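Local coordinates for protein lipase (Photobacterium sp. M37, PDB 2ORY) that probably hydrolyses the ester bonds of triacylglycerols at low temperature, as a cold-adapted lipase of the alpha/beta-hydrolase fold, at residues 15-20 / 330-335; 10-15 / 39-44; 93-98 / 311-316. All coordinates share one frame; numbering follows the deposited sequence.

Contact 1 (15-20 / 330-335)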
ATOM      1  N   MET A  15      -5.620   7.544  -6.091  1.00 26.66           N
ATOM      2  CA  MET A  15      -6.579   7.375  -7.176  1.00 29.06           C
ATOM      3  C   MET A  15      -7.085   5.928  -7.136  1.00 29.94           C
ATOM      4  O   MET A  15      -8.165   5.628  -7.635  1.00 27.01           O
ATOM      5  CB  MET A  15      -5.904   7.653  -8.524  1.00 28.81           C
ATOM      6  CG  MET A  15      -6.871   7.695  -9.714  1.00 33.17           C
ATOM      7  SD  MET A  15      -6.034   8.110 -11.271  1.00 35.11           S
ATOM      8  CE  MET A  15      -5.375   6.547 -11.730  1.00 32.09           C
ATOM      9  N   SER A  16      -6.285   5.044  -6.538  1.00 27.79           N
ATOM     10  CA  SER A  16      -6.626   3.633  -6.394  1.00 26.88           C
ATOM     11  C   SER A  16      -7.889   3.442  -5.571  1.00 26.25           C
ATOM     12  O   SER A  16      -8.608   2.455  -5.733  1.00 27.87           O
ATOM     13  CB  SER A  16      -5.500   2.893  -5.681  1.00 23.75           C
ATOM     14  OG  SER A  16      -4.275   3.114  -6.331  1.00 36.36           O
ATOM     15  N   TYR A  17      -8.140   4.386  -4.679  1.00 25.56           N
ATOM     16  CA  TYR A  17      -9.281   4.315  -3.787  1.00 28.59           C
ATOM     17  C   TYR A  17     -10.663   4.674  -4.353  1.00 33.55           C
ATOM     18  O   TYR A  17     -11.665   4.569  -3.644  1.00 35.02           O
ATOM     19  CB  TYR A  17      -8.989   5.152  -2.533  1.00 25.13           C
ATOM     20  CG  TYR A  17      -7.997   4.480  -1.599  1.00 28.91           C
ATOM     21  CD1 TYR A  17      -6.837   5.134  -1.184  1.00 26.07           C
ATOM     22  CD2 TYR A  17      -8.216   3.175  -1.143  1.00 26.36           C
ATOM     23  CE1 TYR A  17      -5.917   4.510  -0.343  1.00 25.47           C
ATOM     24  CE2 TYR A  17      -7.303   2.542  -0.298  1.00 25.52           C
ATOM     25  CZ  TYR A  17      -6.158   3.217   0.095  1.00 25.10           C
ATOM     26  OH  TYR A  17      -5.264   2.596   0.936  1.00 27.93           O
ATOM     27  N   TYR A  18     -10.738   5.082  -5.615  1.00 30.90           N
ATOM     28  CA  TYR A  18     -12.036   5.417  -6.171  1.00 33.28           C
ATOM     29  C   TYR A  18     -12.945   4.216  -6.045  1.00 37.59           C
ATOM     30  O   TYR A  18     -12.531   3.096  -6.320  1.00 39.84           O
ATOM     31  CB  TYR A  18     -11.917   5.826  -7.633  1.00 34.22           C
ATOM     32  CG  TYR A  18     -11.759   7.315  -7.821  1.00 32.44           C
ATOM     33  CD1 TYR A  18     -10.663   7.837  -8.504  1.00 31.38           C
ATOM     34  CD2 TYR A  18     -12.718   8.201  -7.336  1.00 27.04           C
ATOM     35  CE1 TYR A  18     -10.526   9.198  -8.704  1.00 26.99           C
ATOM     36  CE2 TYR A  18     -12.592   9.569  -7.530  1.00 26.28           C
ATOM     37  CZ  TYR A  18     -11.495  10.060  -8.218  1.00 29.63           C
ATOM     38  OH  TYR A  18     -11.359  11.412  -8.440  1.00 27.12           O
ATOM     39  N   GLY A  19     -14.178   4.448  -5.609  1.00 39.13           N
ATOM     40  CA  GLY A  19     -15.113   3.352  -5.457  1.00 45.31           C
ATOM     41  C   GLY A  19     -14.854   2.444  -4.259  1.00 48.50           C
ATOM     42  O   GLY A  19     -15.209   1.259  -4.279  1.00 47.88           O
ATOM     43  N   ILE A  20     -14.248   2.987  -3.208  1.00 47.28           N
ATOM     44  CA  ILE A  20     -13.960   2.187  -2.025  1.00 51.00           C
ATOM     45  C   ILE A  20     -15.234   1.827  -1.260  1.00 48.84           C
ATOM     46  O   ILE A  20     -15.287   0.807  -0.574  1.00 50.41           O
ATOM     47  CB  ILE A  20     -12.950   2.918  -1.088  1.00 46.83           C
ATOM     48  CG1 ILE A  20     -11.645   2.129  -1.022  1.00 46.41           C
ATOM     49  CG2 ILE A  20     -13.513   3.072   0.309  1.00 56.58           C
ATOM     50  CD1 ILE A  20     -11.817   0.720  -0.594  1.00 36.59           C
ATOM     51  N   ASP A 330     -13.909  13.567  -2.951  1.00 41.15           N
ATOM     52  CA  ASP A 330     -14.414  12.940  -4.157  1.00 37.66           C
ATOM     53  C   ASP A 330     -14.054  11.465  -4.204  1.00 39.56           C
ATOM     54  O   ASP A 330     -14.784  10.650  -4.769  1.00 36.34           O
ATOM     55  CB  ASP A 330     -13.846  13.631  -5.385  1.00 45.68           C
ATOM     56  CG  ASP A 330     -14.402  13.065  -6.663  1.00 49.26           C
ATOM     57  OD1 ASP A 330     -15.639  13.094  -6.830  1.00 58.94           O
ATOM     58  OD2 ASP A 330     -13.611  12.587  -7.501  1.00 53.65           O
ATOM     59  N   ILE A 331     -12.919  11.112  -3.613  1.00 38.15           N
ATOM     60  CA  ILE A 331     -12.494   9.720  -3.614  1.00 36.51           C
ATOM     61  C   ILE A 331     -13.170   8.898  -2.520  1.00 33.75           C
ATOM     62  O   ILE A 331     -13.704   7.827  -2.782  1.00 31.51           O
ATOM     63  CB  ILE A 331     -10.978   9.608  -3.415  1.00 40.48           C
ATOM     64  CG1 ILE A 331     -10.248  10.432  -4.472  1.00 42.03           C
ATOM     65  CG2 ILE A 331     -10.551   8.151  -3.511  1.00 38.76           C
ATOM     66  CD1 ILE A 331      -8.753  10.554  -4.211  1.00 40.26           C
ATOM     67  N   PHE A 332     -13.143   9.401  -1.291  1.00 33.73           N
ATOM     68  CA  PHE A 332     -13.717   8.665  -0.174  1.00 36.12           C
ATOM     69  C   PHE A 332     -15.165   8.983   0.121  1.00 41.52           C
ATOM     70  O   PHE A 332     -15.857   8.247   0.808  1.00 39.57           O
ATOM     71  CB  PHE A 332     -12.879   8.880   1.091  1.00 30.84           C
ATOM     72  CG  PHE A 332     -11.456   8.385   0.963  1.00 34.32           C
ATOM     73  CD1 PHE A 332     -10.475   9.196   0.398  1.00 34.96           C
ATOM     74  CD2 PHE A 332     -11.109   7.087   1.354  1.00 30.31           C
ATOM     75  CE1 PHE A 332      -9.168   8.727   0.219  1.00 38.01           C
ATOM     76  CE2 PHE A 332      -9.794   6.603   1.177  1.00 32.79           C
ATOM     77  CZ  PHE A 332      -8.829   7.423   0.612  1.00 33.18           C
ATOM     78  N   GLU A 333     -15.652  10.079  -0.426  1.00 46.28           N
ATOM     79  CA  GLU A 333     -17.037  10.452  -0.172  1.00 50.22           C
ATOM     80  C   GLU A 333     -17.293  10.451   1.326  1.00 52.31           C
ATOM     81  O   GLU A 333     -16.564  11.078   2.095  1.00 52.38           O
ATOM     82  CB  GLU A 333     -17.997   9.472  -0.857  1.00 48.69           C
ATOM     83  CG  GLU A 333     -17.811   9.386  -2.367  1.00 56.51           C
ATOM     84  CD  GLU A 333     -18.713   8.343  -2.999  1.00 59.87           C
ATOM     85  OE1 GLU A 333     -18.462   7.131  -2.816  1.00 64.46           O
ATOM     86  OE2 GLU A 333     -19.691   8.732  -3.671  1.00 61.18           O
ATOM     87  N   ASP A 334     -18.334   9.725   1.717  1.00 53.94           N
ATOM     88  CA  ASP A 334     -18.713   9.691   3.105  1.00 58.54           C
ATOM     89  C   ASP A 334     -17.827   8.839   3.942  1.00 58.17           C
ATOM     90  O   ASP A 334     -18.045   8.737   5.155  1.00 57.83           O
ATOM     91  CB  ASP A 334     -20.166   9.269   3.276  1.00 63.34           C
ATOM     92  CG  ASP A 334     -21.157  10.346   2.774  1.00 66.91           C
ATOM     93  OD1 ASP A 334     -20.970  10.864   1.626  1.00 69.22           O
ATOM     94  OD2 ASP A 334     -22.121  10.675   3.516  1.00 69.74           O
ATOM     95  N   ALA A 335     -16.799   8.255   3.332  1.00 58.30           N
ATOM     96  CA  ALA A 335     -15.881   7.449   4.113  1.00 56.35           C
ATOM     97  C   ALA A 335     -15.109   8.386   5.013  1.00 55.08           C
ATOM     98  O   ALA A 335     -14.642   7.987   6.080  1.00 54.84           O
ATOM     99  CB  ALA A 335     -14.924   6.651   3.195  1.00 55.45           C
TER
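Ile331 wedges between Tyr17 and Tyr18, two consecutive tyrosines in the loop that follows helix 5-15, and its two branches divide the work. CG2 sits 3.5 Å from Tyr17 CB, close against the loop backbone. CG1 lies over one face of the Tyr18 ring, 4.2 Å from its centroid and displaced from the ring centre, a CH-pi contact. Ile331 sends CG1 anti to its own carbonyl carbon (chi1 -55°) and CG2 anti to the backbone N, a split that lets one residue serve both tyrosines. Next along helix 328-332, Phe332 brings the CZ end of its ring to Tyr17 CD1 at 3.5 Å; the two rings meet at a slant, their planes inclined by 43°. This apolar part is buried and tight.

The other flank is polar and opens to solvent at Asp330. There Tyr18 OH donates to Asp330 OD2 at 2.7 Å, reaching that oxygen nearly along its C-O axis, with the carboxylate turned 75° from the ring plane. Trp44 NE1 is a second, weak partner of the same hydroxyl.

Tyr17 directs its own hydroxyl elsewhere, to a hydrogen bond with His173 ND1, beside the putative nucleophile Ser174. The contact thus joins the C-terminal helix 328-332 to an N-terminal loop at the edge of the probable catalytic centre. Its one direct hydrogen bond lies at the solvent-facing border, at Asp330, so apolar contact makes up most of the interface, and the carboxylate would be expected to polarise the phenol O-H of Tyr18.

Contact 2 (10-15 / 39-44)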
ATOM      1  N   LEU A  10       1.961   9.259  -4.732  1.00 26.75           N
ATOM      2  CA  LEU A  10       0.931   9.431  -3.703  1.00 25.64           C
ATOM      3  C   LEU A  10      -0.390   9.608  -4.438  1.00 26.97           C
ATOM      4  O   LEU A  10      -1.423   9.093  -4.021  1.00 27.84           O
ATOM      5  CB  LEU A  10       1.194  10.683  -2.861  1.00 26.30           C
ATOM      6  CG  LEU A  10       0.138  10.923  -1.772  1.00 30.21           C
ATOM      7  CD1 LEU A  10       0.277   9.810  -0.722  1.00 25.42           C
ATOM      8  CD2 LEU A  10       0.311  12.292  -1.126  1.00 22.41           C
ATOM      9  N   ALA A  11      -0.333  10.352  -5.542  1.00 26.47           N
ATOM     10  CA  ALA A  11      -1.502  10.604  -6.373  1.00 23.18           C
ATOM     11  C   ALA A  11      -2.052   9.311  -6.969  1.00 25.21           C
ATOM     12  O   ALA A  11      -3.262   9.115  -7.042  1.00 25.09           O
ATOM     13  CB  ALA A  11      -1.143  11.596  -7.496  1.00 25.37           C
ATOM     14  N   PHE A  12      -1.164   8.434  -7.419  1.00 23.88           N
ATOM     15  CA  PHE A  12      -1.601   7.170  -7.997  1.00 26.03           C
ATOM     16  C   PHE A  12      -2.118   6.243  -6.910  1.00 25.47           C
ATOM     17  O   PHE A  12      -3.070   5.498  -7.123  1.00 24.23           O
ATOM     18  CB  PHE A  12      -0.450   6.481  -8.727  1.00 27.25           C
ATOM     19  CG  PHE A  12      -0.125   7.095 -10.056  1.00 31.00           C
ATOM     20  CD1 PHE A  12       1.135   7.647 -10.297  1.00 26.64           C
ATOM     21  CD2 PHE A  12      -1.067   7.088 -11.081  1.00 21.65           C
ATOM     22  CE1 PHE A  12       1.451   8.178 -11.539  1.00 24.72           C
ATOM     23  CE2 PHE A  12      -0.763   7.618 -12.325  1.00 27.98           C
ATOM     24  CZ  PHE A  12       0.502   8.163 -12.559  1.00 30.57           C
ATOM     25  N   SER A  13      -1.485   6.295  -5.743  1.00 24.91           N
ATOM     26  CA  SER A  13      -1.901   5.452  -4.639  1.00 22.16           C
ATOM     27  C   SER A  13      -3.303   5.843  -4.204  1.00 24.50           C
ATOM     28  O   SER A  13      -4.121   4.976  -3.891  1.00 23.42           O
ATOM     29  CB  SER A  13      -0.943   5.585  -3.455  1.00 21.42           C
ATOM     30  OG  SER A  13       0.272   4.893  -3.698  1.00 22.45           O
ATOM     31  N   TYR A  14      -3.587   7.143  -4.195  1.00 22.92           N
ATOM     32  CA  TYR A  14      -4.910   7.613  -3.774  1.00 24.05           C
ATOM     33  C   TYR A  14      -6.001   7.470  -4.821  1.00 27.49           C
ATOM     34  O   TYR A  14      -7.172   7.266  -4.480  1.00 29.22           O
ATOM     35  CB  TYR A  14      -4.844   9.053  -3.256  1.00 17.91           C
ATOM     36  CG  TYR A  14      -4.482   9.101  -1.778  1.00 23.90           C
ATOM     37  CD1 TYR A  14      -3.300   8.514  -1.316  1.00 22.80           C
ATOM     38  CD2 TYR A  14      -5.335   9.688  -0.837  1.00 15.38           C
ATOM     39  CE1 TYR A  14      -2.973   8.500   0.041  1.00 22.41           C
ATOM     40  CE2 TYR A  14      -5.017   9.689   0.538  1.00 19.95           C
ATOM     41  CZ  TYR A  14      -3.831   9.087   0.968  1.00 26.85           C
ATOM     42  OH  TYR A  14      -3.488   9.054   2.309  1.00 21.52           O
ATOM     43  N   MET A  15      -5.620   7.544  -6.091  1.00 26.66           N
ATOM     44  CA  MET A  15      -6.579   7.375  -7.176  1.00 29.06           C
ATOM     45  C   MET A  15      -7.085   5.928  -7.136  1.00 29.94           C
ATOM     46  O   MET A  15      -8.165   5.628  -7.635  1.00 27.01           O
ATOM     47  CB  MET A  15      -5.904   7.653  -8.524  1.00 28.81           C
ATOM     48  CG  MET A  15      -6.871   7.695  -9.714  1.00 33.17           C
ATOM     49  SD  MET A  15      -6.034   8.110 -11.271  1.00 35.11           S
ATOM     50  CE  MET A  15      -5.375   6.547 -11.730  1.00 32.09           C
ATOM     51  N   GLU A  39     -10.988   9.984 -15.955  1.00 41.99           N
ATOM     52  CA  GLU A  39     -11.340  11.378 -15.730  1.00 43.27           C
ATOM     53  C   GLU A  39     -10.255  12.067 -14.893  1.00 42.49           C
ATOM     54  O   GLU A  39      -9.881  13.218 -15.156  1.00 42.09           O
ATOM     55  CB  GLU A  39     -12.677  11.495 -14.999  1.00 41.26           C
ATOM     56  CG  GLU A  39     -13.059  12.948 -14.727  1.00 47.82           C
ATOM     57  CD  GLU A  39     -14.256  13.099 -13.802  1.00 56.10           C
ATOM     58  OE1 GLU A  39     -14.675  14.256 -13.568  1.00 58.39           O
ATOM     59  OE2 GLU A  39     -14.776  12.072 -13.305  1.00 59.80           O
ATOM     60  N   ALA A  40      -9.775  11.361 -13.871  1.00 39.68           N
ATOM     61  CA  ALA A  40      -8.729  11.878 -12.986  1.00 39.73           C
ATOM     62  C   ALA A  40      -7.419  12.135 -13.741  1.00 36.64           C
ATOM     63  O   ALA A  40      -6.823  13.205 -13.637  1.00 33.68           O
ATOM     64  CB  ALA A  40      -8.478  10.887 -11.839  1.00 37.75           C
ATOM     65  N   LEU A  41      -6.961  11.144 -14.492  1.00 38.30           N
ATOM     66  CA  LEU A  41      -5.723  11.303 -15.235  1.00 40.80           C
ATOM     67  C   LEU A  41      -5.817  12.495 -16.184  1.00 46.59           C
ATOM     68  O   LEU A  41      -4.830  12.893 -16.794  1.00 50.67           O
ATOM     69  CB  LEU A  41      -5.422  10.035 -16.028  1.00 36.04           C
ATOM     70  CG  LEU A  41      -5.017   8.780 -15.256  1.00 38.13           C
ATOM     71  CD1 LEU A  41      -4.823   7.636 -16.245  1.00 33.99           C
ATOM     72  CD2 LEU A  41      -3.729   9.043 -14.476  1.00 35.20           C
ATOM     73  N   LYS A  42      -7.008  13.073 -16.290  1.00 50.24           N
ATOM     74  CA  LYS A  42      -7.236  14.195 -17.188  1.00 50.32           C
ATOM     75  C   LYS A  42      -7.471  15.512 -16.471  1.00 45.00           C
ATOM     76  O   LYS A  42      -7.330  16.574 -17.062  1.00 44.91           O
ATOM     77  CB  LYS A  42      -8.440  13.889 -18.074  1.00 55.21           C
ATOM     78  CG  LYS A  42      -8.776  14.965 -19.076  1.00 61.16           C
ATOM     79  CD  LYS A  42     -10.122  14.687 -19.747  1.00 67.35           C
ATOM     80  CE  LYS A  42     -11.291  14.830 -18.766  1.00 69.55           C
ATOM     81  NZ  LYS A  42     -12.625  14.642 -19.417  1.00 70.19           N
ATOM     82  N   THR A  43      -7.816  15.449 -15.195  1.00 43.27           N
ATOM     83  CA  THR A  43      -8.098  16.667 -14.460  1.00 42.86           C
ATOM     84  C   THR A  43      -7.220  16.936 -13.251  1.00 43.43           C
ATOM     85  O   THR A  43      -6.979  18.093 -12.899  1.00 43.83           O
ATOM     86  CB  THR A  43      -9.567  16.674 -14.012  1.00 47.85           C
ATOM     87  OG1 THR A  43      -9.795  15.587 -13.105  1.00 47.98           O
ATOM     88  CG2 THR A  43     -10.487  16.519 -15.227  1.00 43.95           C
ATOM     89  N   TRP A  44      -6.747  15.879 -12.596  1.00 44.72           N
ATOM     90  CA  TRP A  44      -5.895  16.046 -11.416  1.00 41.22           C
ATOM     91  C   TRP A  44      -4.620  16.783 -11.819  1.00 39.41           C
ATOM     92  O   TRP A  44      -3.972  16.413 -12.803  1.00 34.27           O
ATOM     93  CB  TRP A  44      -5.529  14.679 -10.829  1.00 42.39           C
ATOM     94  CG  TRP A  44      -6.622  13.984 -10.057  1.00 39.85           C
ATOM     95  CD1 TRP A  44      -7.968  14.054 -10.282  1.00 40.45           C
ATOM     96  CD2 TRP A  44      -6.443  13.045  -8.994  1.00 39.91           C
ATOM     97  NE1 TRP A  44      -8.639  13.213  -9.426  1.00 37.81           N
ATOM     98  CE2 TRP A  44      -7.727  12.579  -8.627  1.00 41.37           C
ATOM     99  CE3 TRP A  44      -5.321  12.546  -8.318  1.00 37.27           C
ATOM    100  CZ2 TRP A  44      -7.917  11.635  -7.613  1.00 38.99           C
ATOM    101  CZ3 TRP A  44      -5.512  11.606  -7.306  1.00 36.45           C
ATOM    102  CH2 TRP A  44      -6.797  11.161  -6.966  1.00 39.29           C
TER
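An antiparallel helix pair near the N-terminus, helix 5-15 against helix 30-43, is joined here in a Met-aromatic contact through Met15 and Trp44, the residue just after helix 30-43. The two short axes run at 150° and come no closer than 11.7 Å, so large side chains have to bridge the gap. Met15 SD stands above the six-membered ring of Trp44, 5.2 Å from its centroid and almost on the ring normal, a distant sulfur-face approach. The same sulfur touches Ala40 CB at 3.7 Å, and that methyl itself covers part of a Trp44 face. Met15 reaches helix 30-43 because CG is anti to the backbone N (chi1 -172°) and the chain stays extended until it bends at chi3, which turns CE toward Leu41.

Leu41 CD2 completes the apolar cluster, meeting Phe12 CE2 at 3.9 Å with the two side chains crossing at about a right angle. Phe47 lies against both Phe12 and Trp44 and widens this aromatic core, while Ile331 of helix 328-332 packs on Trp44 as well. At the far end of the indole, CH2 reaches the Met15 backbone, 3.8 Å from its CA, and the neighbouring ring carbon CZ3 of Trp44 comes to 3.4 Å from Ala11 O.

Contact 3 (93-98 / 311-316)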
ATOM      1  N   ASN A  93     -10.932  -0.516   2.421  1.00 21.77           N
ATOM      2  CA  ASN A  93     -11.141   0.862   2.845  1.00 23.67           C
ATOM      3  C   ASN A  93     -10.266   1.035   4.076  1.00 22.59           C
ATOM      4  O   ASN A  93     -10.527   0.442   5.130  1.00 23.57           O
ATOM      5  CB  ASN A  93     -12.595   1.076   3.219  1.00 27.07           C
ATOM      6  CG  ASN A  93     -12.897   2.510   3.561  1.00 31.67           C
ATOM      7  OD1 ASN A  93     -11.992   3.342   3.686  1.00 32.03           O
ATOM      8  ND2 ASN A  93     -14.183   2.814   3.720  1.00 31.47           N
ATOM      9  N   PRO A  94      -9.240   1.890   3.967  1.00 23.08           N
ATOM     10  CA  PRO A  94      -8.286   2.154   5.045  1.00 23.01           C
ATOM     11  C   PRO A  94      -8.711   2.873   6.325  1.00 22.43           C
ATOM     12  O   PRO A  94      -7.957   2.833   7.303  1.00 20.07           O
ATOM     13  CB  PRO A  94      -7.172   2.906   4.320  1.00 20.84           C
ATOM     14  CG  PRO A  94      -7.954   3.768   3.355  1.00 22.60           C
ATOM     15  CD  PRO A  94      -9.028   2.815   2.831  1.00 19.75           C
ATOM     16  N   VAL A  95      -9.885   3.506   6.355  1.00 22.11           N
ATOM     17  CA  VAL A  95     -10.269   4.266   7.554  1.00 20.45           C
ATOM     18  C   VAL A  95     -10.571   3.437   8.783  1.00 22.54           C
ATOM     19  O   VAL A  95     -10.324   3.876   9.903  1.00 22.02           O
ATOM     20  CB  VAL A  95     -11.487   5.193   7.297  1.00 25.92           C
ATOM     21  CG1 VAL A  95     -11.232   6.060   6.063  1.00 23.91           C
ATOM     22  CG2 VAL A  95     -12.765   4.364   7.119  1.00 30.95           C
ATOM     23  N   SER A  96     -11.086   2.235   8.568  1.00 22.11           N
ATOM     24  CA  SER A  96     -11.453   1.341   9.656  1.00 23.49           C
ATOM     25  C   SER A  96     -10.279   0.527  10.167  1.00 22.71           C
ATOM     26  O   SER A  96     -10.367  -0.695  10.290  1.00 25.06           O
ATOM     27  CB  SER A  96     -12.556   0.402   9.177  1.00 30.42           C
ATOM     28  OG  SER A  96     -13.681   1.150   8.772  1.00 33.56           O
ATOM     29  N   ILE A  97      -9.196   1.209  10.515  1.00 19.14           N
ATOM     30  CA  ILE A  97      -7.990   0.545  10.986  1.00 23.75           C
ATOM     31  C   ILE A  97      -8.170  -0.556  12.039  1.00 20.42           C
ATOM     32  O   ILE A  97      -7.588  -1.637  11.912  1.00 21.36           O
ATOM     33  CB  ILE A  97      -6.944   1.609  11.509  1.00 23.72           C
ATOM     34  CG1 ILE A  97      -6.559   2.558  10.375  1.00 18.82           C
ATOM     35  CG2 ILE A  97      -5.688   0.920  12.036  1.00 16.14           C
ATOM     36  CD1 ILE A  97      -5.879   3.820  10.852  1.00 22.80           C
ATOM     37  N   SER A  98      -8.967  -0.300  13.072  1.00 18.31           N
ATOM     38  CA  SER A  98      -9.139  -1.289  14.144  1.00 16.63           C
ATOM     39  C   SER A  98      -9.713  -2.608  13.627  1.00 19.95           C
ATOM     40  O   SER A  98      -9.392  -3.674  14.139  1.00 17.79           O
ATOM     41  CB  SER A  98     -10.039  -0.716  15.256  1.00 13.34           C
ATOM     42  OG  SER A  98     -10.074  -1.567  16.382  1.00 20.64           O
ATOM     43  N   GLN A 311      -4.963  10.662  10.503  1.00 22.55           N
ATOM     44  CA  GLN A 311      -3.530  10.584  10.299  1.00 25.31           C
ATOM     45  C   GLN A 311      -3.155   9.620   9.178  1.00 25.69           C
ATOM     46  O   GLN A 311      -2.202   9.871   8.439  1.00 25.27           O
ATOM     47  CB  GLN A 311      -2.828  10.172  11.591  1.00 16.78           C
ATOM     48  CG  GLN A 311      -2.951  11.163  12.746  1.00 23.40           C
ATOM     49  CD  GLN A 311      -2.275  12.500  12.469  1.00 27.66           C
ATOM     50  OE1 GLN A 311      -1.314  12.577  11.701  1.00 29.49           O
ATOM     51  NE2 GLN A 311      -2.768  13.560  13.111  1.00 22.66           N
ATOM     52  N   HIS A 312      -3.917   8.535   9.047  1.00 22.97           N
ATOM     53  CA  HIS A 312      -3.647   7.513   8.034  1.00 22.90           C
ATOM     54  C   HIS A 312      -4.047   7.905   6.630  1.00 24.34           C
ATOM     55  O   HIS A 312      -3.338   7.604   5.664  1.00 21.83           O
ATOM     56  CB  HIS A 312      -4.370   6.225   8.406  1.00 22.40           C
ATOM     57  CG  HIS A 312      -4.018   5.050   7.545  1.00 27.89           C
ATOM     58  ND1 HIS A 312      -2.716   4.664   7.311  1.00 23.68           N
ATOM     59  CD2 HIS A 312      -4.799   4.118   6.950  1.00 21.95           C
ATOM     60  CE1 HIS A 312      -2.711   3.542   6.615  1.00 26.29           C
ATOM     61  NE2 HIS A 312      -3.961   3.188   6.385  1.00 29.05           N
ATOM     62  N   VAL A 313      -5.180   8.583   6.516  1.00 20.93           N
ATOM     63  CA  VAL A 313      -5.694   8.949   5.210  1.00 25.04           C
ATOM     64  C   VAL A 313      -5.467  10.393   4.840  1.00 27.95           C
ATOM     65  O   VAL A 313      -4.978  10.677   3.748  1.00 27.79           O
ATOM     66  CB  VAL A 313      -7.201   8.629   5.126  1.00 24.50           C
ATOM     67  CG1 VAL A 313      -7.761   8.971   3.749  1.00 31.47           C
ATOM     68  CG2 VAL A 313      -7.398   7.170   5.407  1.00 26.33           C
ATOM     69  N   VAL A 314      -5.800  11.311   5.741  1.00 28.06           N
ATOM     70  CA  VAL A 314      -5.609  12.717   5.430  1.00 31.28           C
ATOM     71  C   VAL A 314      -4.159  13.155   5.625  1.00 26.76           C
ATOM     72  O   VAL A 314      -3.649  14.003   4.896  1.00 27.21           O
ATOM     73  CB  VAL A 314      -6.531  13.608   6.300  1.00 32.93           C
ATOM     74  CG1 VAL A 314      -6.451  15.048   5.832  1.00 32.38           C
ATOM     75  CG2 VAL A 314      -7.949  13.130   6.199  1.00 32.10           C
ATOM     76  N   GLY A 315      -3.499  12.540   6.598  1.00 28.55           N
ATOM     77  CA  GLY A 315      -2.126  12.874   6.930  1.00 28.55           C
ATOM     78  C   GLY A 315      -1.124  12.998   5.800  1.00 35.14           C
ATOM     79  O   GLY A 315      -0.405  14.003   5.699  1.00 33.82           O
ATOM     80  N   TYR A 316      -1.069  11.983   4.945  1.00 30.37           N
ATOM     81  CA  TYR A 316      -0.117  11.981   3.846  1.00 30.42           C
ATOM     82  C   TYR A 316      -0.252  13.135   2.860  1.00 31.59           C
ATOM     83  O   TYR A 316       0.714  13.866   2.637  1.00 31.07           O
ATOM     84  CB  TYR A 316      -0.143  10.613   3.142  1.00 24.72           C
ATOM     85  CG  TYR A 316       0.313   9.515   4.093  1.00 24.34           C
ATOM     86  CD1 TYR A 316      -0.544   9.016   5.075  1.00 23.75           C
ATOM     87  CD2 TYR A 316       1.640   9.094   4.117  1.00 20.57           C
ATOM     88  CE1 TYR A 316      -0.083   8.127   6.074  1.00 20.06           C
ATOM     89  CE2 TYR A 316       2.112   8.208   5.110  1.00 25.84           C
ATOM     90  CZ  TYR A 316       1.243   7.732   6.087  1.00 20.49           C
ATOM     91  OH  TYR A 316       1.709   6.890   7.077  1.00 18.89           O
TER
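His312 CG lies anti to the backbone N (chi1 -172°), which swings the imidazole out from helix 304-319 toward the loop at Pro94, and Ile97 reaches back with CG1 anti to its carbonyl carbon and an extended chi2 of 164°. The two side chains run obliquely past each other, Ile97 CD1 resting 3.7 Å from His312 CB. Pro94 approaches the other end of the imidazole: its carbonyl O lies near the ring plane at the edge, 3.4 Å from His312 CD2, while Pro94 CB is 3.7 Å from that same carbon. The short approach of an oxygen to a ring carbon suits the polarised C-H of an imidazole, although it is not a conventional hydrogen bond.

One residue on, Val313 places CG2 between the segments, touching Pro94 CG and Val95 CG1, each at 4.0 Å. This apolar patch lies beside the histidine, and Phe332 of helix 328-332 covers both Pro94 and Val313. The loop carries its own weak internal bond from Val95 N to Asn93 OD1, straight at 179° but long.

The polar atoms of the imidazole are engaged outside the two segments: ND1 hydrogen-bonds to Asp236 OD2 and NE2 to Ser174 OG. Tyr316 OH also bonds to Asp236 OD2, a second-shell link that would help to position this carboxylate. Pro94 and Ile97 form part of the wall against which the histidine is set. With Ser174 on what appears to be a GxSxG nucleophile elbow, the geometry is that of the probable Ser-His-Asp triad expected of a class 3 lipase.

Contact 3 contains the histidine of the probable triad; contacts 1 and 2 lie together on the same side of the chain's centre. Contacts 1 and 2 share Met15, have centres about 11 Å apart, and meet again where Ile331 CD1 lies 3.4 Å from Trp44 CH2. Contact 1 lies about 12 Å, centre to centre, from contact 3, and Tyr17 CE2 packs 3.6 Å from Pro94 CD. Contacts 2 and 3 are farther apart, about 18 Å between centres, yet Tyr14 OH reaches Val313 O at 2.6 Å, a hydrogen bond to the residue after His312. Helix 5-15 and its following loop thus flank the probable catalytic site, to which contact 3 contributes His312.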